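Local structure of CutA1 (Shewanella, 3AHP) at residues L8-C13 with E85-P90. The protein forms a stable trimer and, as a member of the CutA1 family, is probably involved in tolerance to divalent metal ions. Residues are numbered along the deposited sequence; the frame is centred on the assembly and turned at random.
Sequences LIFTTC and EFIATP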
loop_
_atom_site.group_PDB
_atom_site.type_symbol
_atom_site.label_atom_id
_atom_site.label_comp_id
_atom_site.label_asym_id
_atom_site.label_seq_id
_atom_site.Cartn_x
_atom_site.Cartn_y
_atom_site.Cartn_z
ATOM N N LEU B 8 0.349 9.512 -0.943
ATOM C CA LEU B 8 -0.548 8.388 -0.735
ATOM C C LEU B 8 -0.823 8.198 0.753
ATOM O O LEU B 8 0.088 7.993 1.538
ATOM C CB LEU B 8 0.079 7.128 -1.327
ATOM C CG LEU B 8 -0.747 5.848 -1.396
ATOM C CD1 LEU B 8 -2.011 6.097 -2.159
ATOM C CD2 LEU B 8 0.080 4.708 -2.006
ATOM N N ILE B 9 -2.093 8.300 1.130
ATOM C CA ILE B 9 -2.520 8.155 2.522
ATOM C C ILE B 9 -3.207 6.819 2.742
ATOM O O ILE B 9 -4.061 6.413 1.947
ATOM C CB ILE B 9 -3.494 9.270 2.926
ATOM C CG1 ILE B 9 -2.769 10.614 2.918
ATOM C CG2 ILE B 9 -4.104 8.980 4.309
ATOM C CD1 ILE B 9 -3.655 11.792 3.300
ATOM N N PHE B 10 -2.815 6.129 3.809
ATOM C CA PHE B 10 -3.487 4.888 4.197
ATOM C C PHE B 10 -4.279 5.145 5.449
ATOM O O PHE B 10 -3.789 5.777 6.385
ATOM C CB PHE B 10 -2.488 3.755 4.468
ATOM C CG PHE B 10 -1.712 3.332 3.274
ATOM C CD1 PHE B 10 -0.537 3.989 2.925
ATOM C CD2 PHE B 10 -2.150 2.283 2.487
ATOM C CE1 PHE B 10 0.184 3.605 1.781
ATOM C CE2 PHE B 10 -1.437 1.887 1.369
ATOM C CZ PHE B 10 -0.274 2.560 1.005
ATOM N N THR B 11 -5.474 4.585 5.500
ATOM C CA THR B 11 -6.299 4.689 6.691
ATOM C C THR B 11 -7.332 3.578 6.682
ATOM O O THR B 11 -7.328 2.739 5.816
ATOM C CB THR B 11 -6.972 6.077 6.808
ATOM O OG1 THR B 11 -7.626 6.180 8.072
ATOM C CG2 THR B 11 -7.985 6.288 5.715
ATOM N N THR B 12 -8.238 3.594 7.634
ATOM C CA THR B 12 -8.988 2.401 7.969
ATOM C C THR B 12 -10.287 2.869 8.587
ATOM O O THR B 12 -10.297 3.880 9.254
ATOM C CB THR B 12 -8.188 1.568 8.990
ATOM O OG1 THR B 12 -7.911 0.266 8.457
ATOM C CG2 THR B 12 -8.921 1.478 10.304
ATOM N N CYS B 13 -11.397 2.217 8.267
ATOM C CA CYS B 13 -12.666 2.511 8.917
ATOM C C CYS B 13 -13.268 1.248 9.493
ATOM O O CYS B 13 -13.019 0.173 8.970
ATOM C CB CYS B 13 -13.638 3.134 7.923
ATOM S SG CYS B 13 -13.283 4.848 7.516
ATOM N N GLU B 85 -6.239 5.037 12.578
ATOM C CA GLU B 85 -5.054 4.823 11.747
ATOM C C GLU B 85 -5.086 5.812 10.582
ATOM O O GLU B 85 -6.102 5.945 9.890
ATOM C CB GLU B 85 -5.010 3.388 11.236
ATOM C CG GLU B 85 -4.021 3.137 10.142
ATOM C CD GLU B 85 -3.988 1.682 9.718
ATOM O OE1 GLU B 85 -4.738 0.868 10.303
ATOM O OE2 GLU B 85 -3.236 1.361 8.773
ATOM N N PHE B 86 -3.988 6.531 10.393
ATOM C CA PHE B 86 -3.938 7.535 9.347
ATOM C C PHE B 86 -2.499 7.892 9.071
ATOM O O PHE B 86 -1.888 8.630 9.840
ATOM C CB PHE B 86 -4.710 8.777 9.778
ATOM C CG PHE B 86 -5.000 9.736 8.672
ATOM C CD1 PHE B 86 -6.136 9.570 7.864
ATOM C CD2 PHE B 86 -4.189 10.858 8.484
ATOM C CE1 PHE B 86 -6.460 10.521 6.859
ATOM C CE2 PHE B 86 -4.504 11.826 7.512
ATOM C CZ PHE B 86 -5.655 11.663 6.694
ATOM N N ILE B 87 -1.938 7.314 8.006
ATOM C CA ILE B 87 -0.564 7.588 7.657
ATOM C C ILE B 87 -0.382 7.962 6.190
ATOM O O ILE B 87 -1.126 7.515 5.302
ATOM C CB ILE B 87 0.388 6.442 8.035
ATOM C CG1 ILE B 87 0.327 5.324 7.000
ATOM C CG2 ILE B 87 0.103 5.916 9.437
ATOM C CD1 ILE B 87 -0.304 4.062 7.522
ATOM N N ALA B 88 0.622 8.797 5.955
ATOM C CA ALA B 88 0.977 9.229 4.627
ATOM C C ALA B 88 2.314 8.631 4.228
ATOM O O ALA B 88 3.264 8.669 5.005
ATOM C CB ALA B 88 1.050 10.766 4.574
ATOM N N THR B 89 2.393 8.180 2.975
ATOM C CA THR B 89 3.659 7.884 2.315
ATOM C C THR B 89 3.841 8.754 1.065
ATOM O O THR B 89 2.862 9.190 0.467
ATOM C CB THR B 89 3.734 6.404 1.931
ATOM O OG1 THR B 89 2.894 6.160 0.800
ATOM C CG2 THR B 89 3.259 5.530 3.097
ATOM N N PRO B 90 5.095 9.026 0.666
ATOM C CA PRO B 90 5.327 9.970 -0.427
ATOM C C PRO B 90 5.165 9.320 -1.799
ATOM O O PRO B 90 5.634 8.196 -2.016
ATOM C CB PRO B 90 6.781 10.368 -0.218
ATOM C CG PRO B 90 7.402 9.123 0.345
ATOM C CD PRO B 90 6.354 8.507 1.225
#
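L8 and T89 open an antiparallel ladder between strands 8-13 and 86-90, whose axes approach to 4.6 Å at 156°. They form a hydrogen-bonded pair, L8 N reaching T89 O and T89 N returning to L8 O at 2.7 Å. Two residues on, F10 and I87 repeat the pattern, with F10 N to I87 O and I87 N to F10 O at 2.9 Å; the non-hydrogen-bonded pair I9 and A88 lies between them.

I9 and F86 share one face of the sheet. The branched I9 suits a strand, and its CG2 sits over the F86 ring as a CH-pi contact, 4.0 Å from the centroid and 18° off the normal. With CG anti to the backbone N (chi1 -166°), F86 turns a face of that ring to I9 CG2 and packs against helix 68-78, where it meets V75 and I76; a large flat side chain suits this place, wide enough to touch both. A serine at F86 would probably leave I9 CG2 without its aromatic surface and open a gap against that helix. Small A88 adds a lighter touch, CB to I9 CG1 at 4.2 Å.

On the other face, I87 CD1 rests against F10 CB at 3.8 Å, while T89 CG2 lies 3.9 Å from F10 CE1. T89 OG1 also makes a weak hydrogen bond to L8 O. F10 packs on F10 of the third subunit, and the E85 carboxylate forms a salt bridge with K62 of the second.

I87 and A88 also pair with a strand of the second subunit, continuing the sheet between chains. Helices on one face and subunit packing on the other are characteristic of the ferredoxin-like CutA1 trimer.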